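Local coordinates for protein periplasmic beta-glucosidase (Pseudomonas aeruginosa, PDB 6R5T) that probably hydrolyses terminal, non-reducing beta-D-glucosyl residues of beta-glucosides, releasing beta-D-glucose in the periplasm, at residues Pro198-Gln202 against Asp203-Pro207; Asp240-Arg243 against Gln244-Phe248; Thr409-Gln412 against Gly413-Ala417; Leu460-Ala463 against Leu464-Ala467; Val679-Glu682 against Pro683-Arg687. The protein carries 1 engineered substitution. One frame throughout, in Å; residues are numbered along the deposited sequence.

Overall arrangement
Contacts 1 and 2 belong to helices around the family 3 TIM barrel and touch each other directly, F201 and L205 packing on L241. Both contain wide, pi-type turns, but contact 1 meets a proline, whereas in contact 2 the chain leaves the helix through a glycine of positive phi. Contacts 3 and 4, about 20 Å apart between centres, are regular alpha-helical turns of the C-terminal alpha/beta domain. Contact 3 turns apolar residues to the sheet and polar ones outward; in contact 4 A463 and T466 meet the sheet, T466 with its hydroxyl bonded back to E462 O. Contact 5 stands apart in the fibronectin type III-like domain, built on a beta turn. All five are partly buried. Contact 1 alone reaches the second subunit, through R199.

Contact 1: Pro198-Gln202 against Asp203-Pro207; sequences PRMFQ and DYLPP
L205 folds back on M200 and F201 where helix 197-204 of the TIM barrel widens into a pi-type turn and gives way to helix 206-213. Its CB starts 3.5 Å from M200 O, and CG comes closer still, 3.4 Å from the same M200 O. With CG beside the backbone N (chi1 -71°) and the chain extended at chi2, CD1 comes to lie 3.8 Å from M200 CG and also reaches over the F201 ring. M200 O itself is doubly gripped, by L205 N at 2.8 Å, nearly in line with the carbonyl, and by Y204 N at 3.1 Å from above the carbonyl plane. P206 has no N-H to give; its ring CD lies 3.4 Å from F201 O instead. L241 of helix 235-245 covers F201 and L205, while R199 reaches away to a salt bridge with E185 of the second subunit. At the tip, L205 CD1 sits 3.8 Å from the centroid of the F201 ring, a CH-pi contact only 3° off the normal.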
loop_
_atom_site.group_PDB
_atom_site.type_symbol
_atom_site.label_atom_id
_atom_site.label_comp_id
_atom_site.label_asym_id
_atom_site.label_seq_id
_atom_site.Cartn_x
_atom_site.Cartn_y
_atom_site.Cartn_z
ATOM N N PRO A 198 -7.394 6.670 -14.221
ATOM C CA PRO A 198 -6.515 6.111 -15.234
ATOM C C PRO A 198 -5.961 4.735 -14.847
ATOM O O PRO A 198 -5.843 3.873 -15.713
ATOM C CB PRO A 198 -5.442 7.194 -15.389
ATOM C CG PRO A 198 -6.161 8.444 -15.024
ATOM C CD PRO A 198 -7.031 8.050 -13.844
ATOM N N ARG A 199 -5.600 4.540 -13.583
ATOM C CA ARG A 199 -5.063 3.215 -13.141
ATOM C C ARG A 199 -6.183 2.161 -13.253
ATOM O O ARG A 199 -5.958 1.009 -13.693
ATOM C CB ARG A 199 -4.489 3.280 -11.731
ATOM C CG ARG A 199 -4.107 1.933 -11.160
ATOM C CD ARG A 199 -3.456 2.000 -9.789
ATOM N NE ARG A 199 -2.073 2.431 -9.873
ATOM C CZ ARG A 199 -1.209 2.355 -8.851
ATOM N NH1 ARG A 199 -1.595 1.949 -7.665
ATOM N NH2 ARG A 199 0.037 2.713 -9.017
ATOM N N MET A 200 -7.363 2.534 -12.808
ATOM C CA MET A 200 -8.522 1.623 -12.850
ATOM C C MET A 200 -8.754 1.162 -14.292
ATOM O O MET A 200 -8.853 -0.057 -14.585
ATOM C CB MET A 200 -9.739 2.351 -12.261
ATOM C CG MET A 200 -10.801 1.459 -11.835
ATOM S SD MET A 200 -12.242 2.449 -11.313
ATOM C CE MET A 200 -11.688 3.337 -9.889
ATOM N N PHE A 201 -8.832 2.112 -15.230
ATOM C CA PHE A 201 -9.166 1.792 -16.627
ATOM C C PHE A 201 -8.042 1.049 -17.337
ATOM O O PHE A 201 -8.314 0.119 -18.117
ATOM C CB PHE A 201 -9.590 3.057 -17.368
ATOM C CG PHE A 201 -11.053 3.371 -17.151
ATOM C CD1 PHE A 201 -11.494 3.927 -15.987
ATOM C CD2 PHE A 201 -12.000 2.833 -18.005
ATOM C CE1 PHE A 201 -12.844 4.168 -15.771
ATOM C CE2 PHE A 201 -13.359 2.994 -17.756
ATOM C CZ PHE A 201 -13.771 3.703 -16.657
ATOM N N GLN A 202 -6.798 1.460 -17.125
ATOM C CA GLN A 202 -5.662 0.868 -17.849
ATOM C C GLN A 202 -5.332 -0.518 -17.294
ATOM O O GLN A 202 -5.044 -1.436 -18.088
ATOM C CB GLN A 202 -4.438 1.772 -17.733
ATOM C CG GLN A 202 -3.306 1.329 -18.636
ATOM C CD GLN A 202 -3.589 1.586 -20.102
ATOM O OE1 GLN A 202 -4.418 2.392 -20.474
ATOM N NE2 GLN A 202 -2.802 0.965 -20.951
ATOM N N ASP A 203 -5.347 -0.670 -15.967
ATOM C CA ASP A 203 -4.711 -1.866 -15.363
ATOM C C ASP A 203 -5.725 -2.819 -14.711
ATOM O O ASP A 203 -5.466 -4.031 -14.734
ATOM C CB ASP A 203 -3.715 -1.439 -14.290
ATOM C CG ASP A 203 -2.540 -0.633 -14.838
ATOM O OD1 ASP A 203 -2.188 -0.827 -16.034
ATOM O OD2 ASP A 203 -1.987 0.119 -14.050
ATOM N N TYR A 204 -6.792 -2.339 -14.091
ATOM C CA TYR A 204 -7.602 -3.214 -13.202
ATOM C C TYR A 204 -8.899 -3.637 -13.870
ATOM O O TYR A 204 -9.304 -4.775 -13.627
ATOM C CB TYR A 204 -7.878 -2.504 -11.882
ATOM C CG TYR A 204 -6.758 -2.622 -10.892
ATOM C CD1 TYR A 204 -5.660 -1.769 -10.909
ATOM C CD2 TYR A 204 -6.751 -3.642 -9.958
ATOM C CE1 TYR A 204 -4.639 -1.911 -9.988
ATOM C CE2 TYR A 204 -5.748 -3.794 -9.031
ATOM C CZ TYR A 204 -4.655 -2.933 -9.067
ATOM O OH TYR A 204 -3.648 -3.122 -8.167
ATOM N N LEU A 205 -9.518 -2.805 -14.696
ATOM C CA LEU A 205 -10.824 -3.153 -15.299
ATOM C C LEU A 205 -10.715 -4.068 -16.523
ATOM O O LEU A 205 -11.664 -4.799 -16.771
ATOM C CB LEU A 205 -11.594 -1.884 -15.644
ATOM C CG LEU A 205 -12.134 -1.106 -14.461
ATOM C CD1 LEU A 205 -12.671 0.251 -14.934
ATOM C CD2 LEU A 205 -13.207 -1.895 -13.736
ATOM N N PRO A 206 -9.657 -4.054 -17.369
ATOM C CA PRO A 206 -9.655 -4.846 -18.596
ATOM C C PRO A 206 -9.985 -6.331 -18.466
ATOM O O PRO A 206 -10.664 -6.860 -19.376
ATOM C CB PRO A 206 -8.281 -4.600 -19.217
ATOM C CG PRO A 206 -7.956 -3.213 -18.755
ATOM C CD PRO A 206 -8.483 -3.143 -17.338
ATOM N N PRO A 207 -9.593 -7.068 -17.397
ATOM C CA PRO A 207 -9.980 -8.479 -17.325
ATOM C C PRO A 207 -11.492 -8.730 -17.231
ATOM O O PRO A 207 -11.979 -9.691 -17.815
ATOM C CB PRO A 207 -9.272 -9.001 -16.083
ATOM C CG PRO A 207 -8.093 -8.035 -15.971
ATOM C CD PRO A 207 -8.639 -6.676 -16.345
#

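Contact 2: Asp240-Arg243 against Gln244-Phe248; sequences DLLR and QQWGF
F248 O is held by the R243 side chain and by a bridging water: R243 NH1 donates to F248 O at 3.2 Å, and the water donates to F248 O at 3.0 Å and to R243 O at 2.8 Å. The NH1 bond arrives from above the carbonyl plane, well off a lone pair. One face of the guanidinium takes F248 CD2, 3.6 Å from R243 NH1, with the two planes 37° apart. These bonds lie where the chain leaves helix 235-245 of the family 3 TIM-barrel domain, ahead of barrel strand 251-253; G247 is the first residue to leave helical angles, with positive phi (78°). The preceding turn is wide, as W246 N bonding to L241 O at 2.9 Å spans five residues. F248 N then returns to L242 O at 3.1 Å, in the carbonyl plane. L241 CD1 lies over the five-membered ring of W246 in a CH-pi contact, and L242 runs alongside F248, its CD1 3.6 Å from F248 CB. R243 NH1 also bonds G250 O, and NH2 forms a salt bridge with D316. L242 and F248 pack on V212 of helix 206-213, and L242 and R243 reach T252 of strand 251-253.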
loop_
_atom_site.group_PDB
_atom_site.type_symbol
_atom_site.label_atom_id
_atom_site.label_comp_id
_atom_site.label_asym_id
_atom_site.label_seq_id
_atom_site.Cartn_x
_atom_site.Cartn_y
_atom_site.Cartn_z
ATOM N N ASP A 240 -23.578 2.590 -15.476
ATOM C CA ASP A 240 -22.916 3.474 -16.462
ATOM C C ASP A 240 -21.804 2.706 -17.196
ATOM O O ASP A 240 -21.708 2.726 -18.422
ATOM C CB ASP A 240 -22.412 4.732 -15.786
ATOM C CG ASP A 240 -23.521 5.574 -15.170
ATOM O OD1 ASP A 240 -24.693 5.312 -15.474
ATOM O OD2 ASP A 240 -23.215 6.463 -14.374
ATOM N N LEU A 241 -20.902 2.071 -16.441
ATOM C CA LEU A 241 -19.782 1.372 -17.060
ATOM C C LEU A 241 -20.248 0.031 -17.618
ATOM O O LEU A 241 -20.115 -0.218 -18.811
ATOM C CB LEU A 241 -18.693 1.204 -16.012
ATOM C CG LEU A 241 -17.481 0.454 -16.550
ATOM C CD1 LEU A 241 -16.766 1.269 -17.620
ATOM C CD2 LEU A 241 -16.559 0.097 -15.391
ATOM N N LEU A 242 -20.705 -0.882 -16.761
ATOM C CA LEU A 242 -20.912 -2.280 -17.204
ATOM C C LEU A 242 -21.998 -2.355 -18.292
ATOM O O LEU A 242 -21.816 -3.102 -19.220
ATOM C CB LEU A 242 -21.316 -3.091 -15.976
ATOM C CG LEU A 242 -21.613 -4.566 -16.212
ATOM C CD1 LEU A 242 -20.409 -5.302 -16.787
ATOM C CD2 LEU A 242 -22.103 -5.204 -14.923
ATOM N N ARG A 243 -23.101 -1.618 -18.149
ATOM C CA ARG A 243 -24.232 -1.736 -19.123
ATOM C C ARG A 243 -24.068 -0.719 -20.239
ATOM O O ARG A 243 -24.042 -1.116 -21.410
ATOM C CB ARG A 243 -25.560 -1.550 -18.396
ATOM C CG ARG A 243 -25.730 -2.517 -17.234
ATOM C CD ARG A 243 -26.185 -3.831 -17.712
ATOM N NE ARG A 243 -26.536 -4.712 -16.595
ATOM C CZ ARG A 243 -26.913 -5.970 -16.745
ATOM N NH1 ARG A 243 -27.040 -6.485 -17.967
ATOM N NH2 ARG A 243 -27.150 -6.712 -15.680
ATOM N N GLN A 244 -24.005 0.555 -19.899
ATOM C CA GLN A 244 -24.048 1.608 -20.937
ATOM C C GLN A 244 -22.745 1.616 -21.749
ATOM O O GLN A 244 -22.818 1.619 -22.992
ATOM C CB GLN A 244 -24.474 2.915 -20.293
ATOM C CG GLN A 244 -25.878 2.807 -19.690
ATOM C CD GLN A 244 -26.336 3.970 -18.838
ATOM O OE1 GLN A 244 -25.548 4.801 -18.393
ATOM N NE2 GLN A 244 -27.631 4.019 -18.569
ATOM N N GLN A 245 -21.578 1.568 -21.118
ATOM C CA GLN A 245 -20.310 1.678 -21.868
ATOM C C GLN A 245 -19.898 0.325 -22.451
ATOM O O GLN A 245 -19.527 0.262 -23.613
ATOM C CB GLN A 245 -19.195 2.175 -20.969
ATOM C CG GLN A 245 -18.486 3.375 -21.542
ATOM C CD GLN A 245 -18.917 4.587 -20.757
ATOM O OE1 GLN A 245 -18.895 4.578 -19.517
ATOM N NE2 GLN A 245 -19.297 5.638 -21.478
ATOM N N TRP A 246 -19.974 -0.754 -21.674
ATOM C CA TRP A 246 -19.452 -2.045 -22.125
ATOM C C TRP A 246 -20.509 -2.877 -22.816
ATOM O O TRP A 246 -20.132 -3.898 -23.427
ATOM C CB TRP A 246 -18.879 -2.826 -20.938
ATOM C CG TRP A 246 -17.609 -2.263 -20.387
ATOM C CD1 TRP A 246 -16.865 -1.210 -20.828
ATOM C CD2 TRP A 246 -16.888 -2.820 -19.276
ATOM N NE1 TRP A 246 -15.734 -1.064 -20.061
ATOM C CE2 TRP A 246 -15.733 -2.037 -19.083
ATOM C CE3 TRP A 246 -17.127 -3.900 -18.417
ATOM C CZ2 TRP A 246 -14.816 -2.305 -18.059
ATOM C CZ3 TRP A 246 -16.221 -4.168 -17.408
ATOM C CH2 TRP A 246 -15.061 -3.402 -17.257
ATOM N N GLY A 247 -21.781 -2.538 -22.651
ATOM C CA GLY A 247 -22.831 -3.251 -23.395
ATOM C C GLY A 247 -23.151 -4.607 -22.802
ATOM O O GLY A 247 -23.693 -5.450 -23.518
ATOM N N PHE A 248 -22.861 -4.849 -21.513
ATOM C CA PHE A 248 -23.151 -6.168 -20.916
ATOM C C PHE A 248 -24.663 -6.389 -20.887
ATOM O O PHE A 248 -25.362 -5.457 -20.433
ATOM C CB PHE A 248 -22.616 -6.227 -19.498
ATOM C CG PHE A 248 -22.911 -7.499 -18.753
ATOM C CD1 PHE A 248 -22.470 -8.728 -19.226
ATOM C CD2 PHE A 248 -23.608 -7.448 -17.555
ATOM C CE1 PHE A 248 -22.743 -9.872 -18.503
ATOM C CE2 PHE A 248 -23.861 -8.612 -16.835
ATOM C CZ PHE A 248 -23.381 -9.802 -17.287
HETATM O O HOH W 1 -26.120 -2.979 -21.873
#

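Contact 3: Thr409-Gln412 against Gly413-Ala417; sequences TVYQ and GLANA
L414 and V410, one turn apart, lie on the tightly packed side of this helix start, where V410, G413 and L414 are all buried. Their side chains run alongside each other in the same direction: L414 CG lies 3.4 Å from V410 O, while the methyls V410 CG1 and L414 CD1 meet at 4.2 Å. L414 N bonds V410 O at 3.0 Å, nearly straight on to the carbonyl. G413 belongs to the same turn, its N bonded to T409 O at 2.9 Å. T409 is the N-cap residue, and its OG1 accepts from Q412 N at 2.9 Å with a 163° N-H...O angle, so the first turn is tied at both the backbone and the hydroxyl. This is helix 410-418 of the alpha/beta sandwich of the family 3 C-terminal domain; L414 rests on V383 and L424 of the sheet and on A550 and L553 of helix 545-553. The outer side is polar and much less enclosed. Q412, bent at chi2 (67°), swings its amide along the helix, and NE2 gives a 168° bond to N416 OD1 at 3.1 Å. That donor lies above the N416 carbonyl plane although OD1 is in the plane of the Q412 amide. N416 ND2 goes on to N547 OD1, and A415 CB lies 3.9 Å from Q412 NE2.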
loop_
_atom_site.group_PDB
_atom_site.type_symbol
_atom_site.label_atom_id
_atom_site.label_comp_id
_atom_site.label_asym_id
_atom_site.label_seq_id
_atom_site.Cartn_x
_atom_site.Cartn_y
_atom_site.Cartn_z
ATOM N N THR A 409 -0.515 -37.163 -2.810
ATOM C CA THR A 409 0.489 -36.370 -2.066
ATOM C C THR A 409 1.862 -36.383 -2.750
ATOM O O THR A 409 2.138 -37.199 -3.630
ATOM C CB THR A 409 0.633 -36.846 -0.623
ATOM O OG1 THR A 409 1.262 -38.131 -0.688
ATOM C CG2 THR A 409 -0.688 -36.916 0.118
ATOM N N VAL A 410 2.709 -35.449 -2.352
ATOM C CA VAL A 410 4.103 -35.453 -2.867
ATOM C C VAL A 410 4.748 -36.781 -2.482
ATOM O O VAL A 410 5.330 -37.417 -3.365
ATOM C CB VAL A 410 4.912 -34.265 -2.357
ATOM C CG1 VAL A 410 6.371 -34.419 -2.745
ATOM C CG2 VAL A 410 4.306 -32.987 -2.880
ATOM N N TYR A 411 4.595 -37.214 -1.233
ATOM C CA TYR A 411 5.150 -38.527 -0.824
ATOM C C TYR A 411 4.663 -39.635 -1.759
ATOM O O TYR A 411 5.437 -40.448 -2.271
ATOM C CB TYR A 411 4.821 -38.820 0.631
ATOM C CG TYR A 411 5.400 -40.143 1.043
ATOM C CD1 TYR A 411 4.701 -41.315 0.819
ATOM C CD2 TYR A 411 6.664 -40.205 1.586
ATOM C CE1 TYR A 411 5.235 -42.538 1.186
ATOM C CE2 TYR A 411 7.218 -41.421 1.959
ATOM C CZ TYR A 411 6.514 -42.578 1.704
ATOM O OH TYR A 411 7.049 -43.781 2.052
ATOM N N GLN A 412 3.354 -39.732 -2.008
ATOM C CA GLN A 412 2.788 -40.819 -2.806
ATOM C C GLN A 412 3.259 -40.720 -4.238
ATOM O O GLN A 412 3.485 -41.754 -4.870
ATOM C CB GLN A 412 1.254 -40.821 -2.693
ATOM C CG GLN A 412 0.620 -42.015 -3.356
ATOM C CD GLN A 412 0.979 -43.277 -2.606
ATOM O OE1 GLN A 412 0.801 -43.349 -1.399
ATOM N NE2 GLN A 412 1.632 -44.204 -3.294
ATOM N N GLY A 413 3.415 -39.503 -4.775
ATOM C CA GLY A 413 3.929 -39.332 -6.141
ATOM C C GLY A 413 5.347 -39.883 -6.248
ATOM O O GLY A 413 5.665 -40.561 -7.257
ATOM N N LEU A 414 6.166 -39.632 -5.239
ATOM C CA LEU A 414 7.548 -40.143 -5.259
ATOM C C LEU A 414 7.495 -41.677 -5.144
ATOM O O LEU A 414 8.165 -42.329 -5.922
ATOM C CB LEU A 414 8.322 -39.520 -4.119
ATOM C CG LEU A 414 8.544 -38.026 -4.275
ATOM C CD1 LEU A 414 9.170 -37.510 -3.025
ATOM C CD2 LEU A 414 9.384 -37.694 -5.488
ATOM N N ALA A 415 6.621 -42.212 -4.282
ATOM C CA ALA A 415 6.506 -43.689 -4.090
ATOM C C ALA A 415 6.094 -44.323 -5.412
ATOM O O ALA A 415 6.641 -45.386 -5.804
ATOM C CB ALA A 415 5.524 -43.995 -2.977
ATOM N N ASN A 416 5.132 -43.721 -6.108
ATOM C CA ASN A 416 4.624 -44.199 -7.412
ATOM C C ASN A 416 5.757 -44.237 -8.444
ATOM O O ASN A 416 5.832 -45.168 -9.256
ATOM C CB ASN A 416 3.491 -43.309 -7.926
ATOM C CG ASN A 416 2.208 -43.391 -7.126
ATOM O OD1 ASN A 416 1.983 -44.317 -6.328
ATOM N ND2 ASN A 416 1.325 -42.434 -7.374
ATOM N N ALA A 417 6.609 -43.222 -8.425
ATOM C CA ALA A 417 7.655 -43.046 -9.459
ATOM C C ALA A 417 8.754 -44.102 -9.261
ATOM O O ALA A 417 9.223 -44.613 -10.286
ATOM C CB ALA A 417 8.236 -41.669 -9.350
#

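Contact 4: Leu460-Ala463 against Leu464-Ala467; sequences LEEA and LRTA
Helix 456-468, which lies on the sheet of the C-terminal alpha/beta sandwich, brings T466 back onto E462 one turn earlier. E462 O is gripped twice from T466: by its backbone N at 3.0 Å and by OG1, which donates at 2.8 Å. The hydroxyl stands beside the backbone N (chi1 -56°), a torsion that turns it back along the helix, and it approaches from above the carbonyl plane, whereas the N-H tilts only 19° from that plane. With OG1 thus engaged, T466 can face the sheet, where its neighbours are A382, L425 and A427. The regular bonds continue around it, A467 N reaching A463 O at 2.9 Å and R465 N reaching E461 O at 3.0 Å.

Exposed R465 bends at chi3 and brings NH2 within 3.5 Å of E462 CG, the guanidinium and carboxylate planes 39° apart. The charges do not pair: E462 OE1 stays 4.3 Å from R465 NH2, and the carboxylate instead forms a salt bridge through OE2 with R454. A looser touch joins E461 OE1 and L464 CD1 at 3.8 Å. L460, A463 and A467 face helix 497-508, which packs beside them. Bonding to the carbonyl four residues back is a common way for threonine to satisfy its hydroxyl within an alpha helix, here one of those flanking the sheet of the alpha/beta sandwich.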
loop_
_atom_site.group_PDB
_atom_site.type_symbol
_atom_site.label_atom_id
_atom_site.label_comp_id
_atom_site.label_asym_id
_atom_site.label_seq_id
_atom_site.Cartn_x
_atom_site.Cartn_y
_atom_site.Cartn_z
ATOM N N LEU A 460 11.938 -32.400 15.085
ATOM C CA LEU A 460 13.219 -32.020 14.435
ATOM C C LEU A 460 14.225 -33.157 14.574
ATOM O O LEU A 460 14.870 -33.471 13.599
ATOM C CB LEU A 460 13.772 -30.729 15.021
ATOM C CG LEU A 460 13.101 -29.438 14.611
ATOM C CD1 LEU A 460 13.604 -28.281 15.477
ATOM C CD2 LEU A 460 13.373 -29.149 13.155
ATOM N N GLU A 461 14.358 -33.768 15.753
ATOM C CA GLU A 461 15.386 -34.828 15.935
ATOM C C GLU A 461 15.023 -36.033 15.079
ATOM O O GLU A 461 15.890 -36.610 14.461
ATOM C CB GLU A 461 15.528 -35.209 17.411
ATOM C CG GLU A 461 16.150 -34.124 18.256
ATOM C CD GLU A 461 17.682 -34.070 18.263
ATOM O OE1 GLU A 461 18.296 -33.976 17.157
ATOM O OE2 GLU A 461 18.277 -34.123 19.391
ATOM N N GLU A 462 13.736 -36.354 14.935
ATOM C CA GLU A 462 13.304 -37.450 14.047
ATOM C C GLU A 462 13.687 -37.131 12.599
ATOM O O GLU A 462 14.226 -37.965 11.884
ATOM C CB GLU A 462 11.809 -37.687 14.199
ATOM C CG GLU A 462 11.395 -38.841 13.349
ATOM C CD GLU A 462 9.904 -39.085 13.204
ATOM O OE1 GLU A 462 9.514 -40.290 13.235
ATOM O OE2 GLU A 462 9.153 -38.095 13.054
ATOM N N ALA A 463 13.416 -35.911 12.165
ATOM C CA ALA A 463 13.747 -35.515 10.788
ATOM C C ALA A 463 15.268 -35.553 10.577
ATOM O O ALA A 463 15.691 -35.957 9.500
ATOM C CB ALA A 463 13.237 -34.116 10.542
ATOM N N LEU A 464 16.053 -35.128 11.559
ATOM C CA LEU A 464 17.536 -35.131 11.394
ATOM C C LEU A 464 18.021 -36.584 11.326
ATOM O O LEU A 464 18.832 -36.858 10.463
ATOM C CB LEU A 464 18.207 -34.387 12.520
ATOM C CG LEU A 464 17.990 -32.886 12.571
ATOM C CD1 LEU A 464 18.705 -32.267 13.747
ATOM C CD2 LEU A 464 18.455 -32.261 11.262
ATOM N N ARG A 465 17.470 -37.506 12.135
ATOM C CA ARG A 465 17.843 -38.927 11.970
ATOM C C ARG A 465 17.516 -39.443 10.583
ATOM O O ARG A 465 18.278 -40.226 10.044
ATOM C CB ARG A 465 17.077 -39.843 12.945
ATOM C CG ARG A 465 17.525 -39.666 14.365
ATOM C CD ARG A 465 16.906 -40.713 15.270
ATOM N NE ARG A 465 15.469 -40.576 15.422
ATOM C CZ ARG A 465 14.579 -41.415 14.920
ATOM N NH1 ARG A 465 14.956 -42.454 14.195
ATOM N NH2 ARG A 465 13.288 -41.220 15.138
ATOM N N THR A 466 16.339 -39.079 10.047
ATOM C CA THR A 466 15.903 -39.531 8.729
ATOM C C THR A 466 16.864 -38.963 7.683
ATOM O O THR A 466 17.314 -39.709 6.830
ATOM C CB THR A 466 14.442 -39.087 8.551
ATOM O OG1 THR A 466 13.734 -39.647 9.651
ATOM C CG2 THR A 466 13.868 -39.518 7.235
ATOM N N ALA A 467 17.207 -37.671 7.784
ATOM C CA ALA A 467 18.087 -37.031 6.774
ATOM C C ALA A 467 19.479 -37.690 6.802
ATOM O O ALA A 467 20.051 -38.017 5.736
ATOM C CB ALA A 467 18.159 -35.560 7.029
#

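Contact 5: Val679-Glu682 against Pro683-Arg687; sequences VMLE and PGESR
P683 follows E682 at the second position of a type II beta turn, which E685 N closes by donating to E682 O at 3.0 Å, from above the carbonyl plane. G684 comes between them with positive phi (73°), as this turn type expects at its third position. The side chain of E685 doubles the closure. CG is opposite the backbone N (chi1 -167°) and the chain runs on extended, which carries OE2 back to E682 N at 2.8 Å in a nearly straight bond (169°), met on the anti side of the carboxylate. The same chain crosses L681, whose CD2 lies 3.7 Å from E685 CD. The turn joins strand 672-681 to strand 686-694, which lie in different sheets of the fibronectin type III-like beta sandwich: V679 and L681 make backbone hydrogen bonds with T653 and G651, R687 with L643. The two strands therefore form a beta-arch, facing through side chains, rather than a hairpin. S686 turns away, its OG bonded to S644 OG. R687 turns back toward strand 672-681 and lays one guanidinium face over V679, with CG1 3.8 Å from R687 CZ. At the edge of that group, in its plane, E685 OE1 makes a long salt bridge to R687 NH2 at 3.8 Å.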
loop_
_atom_site.group_PDB
_atom_site.type_symbol
_atom_site.label_atom_id
_atom_site.label_comp_id
_atom_site.label_asym_id
_atom_site.label_seq_id
_atom_site.Cartn_x
_atom_site.Cartn_y
_atom_site.Cartn_z
ATOM N N VAL A 679 7.011 -22.247 -26.169
ATOM C CA VAL A 679 7.601 -23.071 -27.238
ATOM C C VAL A 679 8.294 -24.248 -26.606
ATOM O O VAL A 679 9.206 -24.035 -25.775
ATOM C CB VAL A 679 8.559 -22.226 -28.087
ATOM C CG1 VAL A 679 9.094 -23.043 -29.227
ATOM C CG2 VAL A 679 7.896 -20.931 -28.564
ATOM N N MET A 680 7.931 -25.445 -27.071
ATOM C CA MET A 680 8.598 -26.702 -26.693
ATOM C C MET A 680 9.652 -27.051 -27.741
ATOM O O MET A 680 9.329 -27.096 -28.941
ATOM C CB MET A 680 7.562 -27.826 -26.628
ATOM C CG MET A 680 8.147 -29.211 -26.528
ATOM S SD MET A 680 9.135 -29.494 -25.059
ATOM C CE MET A 680 7.771 -29.670 -23.913
ATOM N N LEU A 681 10.899 -27.241 -27.331
ATOM C CA LEU A 681 11.991 -27.495 -28.307
ATOM C C LEU A 681 12.799 -28.704 -27.898
ATOM O O LEU A 681 13.158 -28.886 -26.717
ATOM C CB LEU A 681 12.913 -26.288 -28.394
ATOM C CG LEU A 681 12.299 -25.022 -28.968
ATOM C CD1 LEU A 681 13.318 -23.928 -28.817
ATOM C CD2 LEU A 681 11.881 -25.155 -30.407
ATOM N N GLU A 682 13.117 -29.550 -28.867
ATOM C CA GLU A 682 14.121 -30.572 -28.619
ATOM C C GLU A 682 15.493 -29.900 -28.564
ATOM O O GLU A 682 15.694 -28.813 -29.104
ATOM C CB GLU A 682 14.070 -31.616 -29.759
ATOM C CG GLU A 682 12.727 -32.320 -29.909
ATOM C CD GLU A 682 12.442 -33.377 -28.858
ATOM O OE1 GLU A 682 11.343 -33.912 -28.888
ATOM O OE2 GLU A 682 13.374 -33.774 -28.132
ATOM N N PRO A 683 16.525 -30.559 -28.018
ATOM C CA PRO A 683 17.885 -30.059 -28.089
ATOM C C PRO A 683 18.338 -29.732 -29.519
ATOM O O PRO A 683 18.098 -30.522 -30.422
ATOM C CB PRO A 683 18.707 -31.162 -27.441
ATOM C CG PRO A 683 17.717 -31.922 -26.610
ATOM C CD PRO A 683 16.413 -31.855 -27.341
ATOM N N GLY A 684 18.900 -28.537 -29.706
ATOM C CA GLY A 684 19.331 -28.016 -31.011
ATOM C C GLY A 684 18.208 -27.590 -31.935
ATOM O O GLY A 684 18.528 -27.149 -33.036
ATOM N N GLU A 685 16.944 -27.663 -31.530
ATOM C CA GLU A 685 15.818 -27.139 -32.323
ATOM C C GLU A 685 15.756 -25.620 -32.178
ATOM O O GLU A 685 16.049 -25.098 -31.094
ATOM C CB GLU A 685 14.526 -27.823 -31.917
ATOM C CG GLU A 685 13.368 -27.601 -32.854
ATOM C CD GLU A 685 12.064 -28.257 -32.434
ATOM O OE1 GLU A 685 11.063 -27.903 -33.094
ATOM O OE2 GLU A 685 12.015 -29.054 -31.427
ATOM N N SER A 686 15.314 -24.976 -33.251
ATOM C CA SER A 686 15.056 -23.516 -33.307
ATOM C C SER A 686 13.640 -23.262 -33.778
ATOM O O SER A 686 13.051 -24.113 -34.466
ATOM C CB SER A 686 16.045 -22.845 -34.192
ATOM O OG SER A 686 17.345 -22.919 -33.645
ATOM N N ARG A 687 13.069 -22.154 -33.323
ATOM C CA ARG A 687 11.766 -21.692 -33.795
ATOM C C ARG A 687 11.882 -20.194 -34.011
ATOM O O ARG A 687 12.329 -19.492 -33.076
ATOM C CB ARG A 687 10.675 -22.015 -32.767
ATOM C CG ARG A 687 9.249 -21.646 -33.175
ATOM C CD ARG A 687 8.510 -22.730 -33.959
ATOM N NE ARG A 687 8.662 -24.045 -33.337
ATOM C CZ ARG A 687 7.834 -24.591 -32.456
ATOM N NH1 ARG A 687 6.712 -23.980 -32.111
ATOM N NH2 ARG A 687 8.130 -25.773 -31.930
#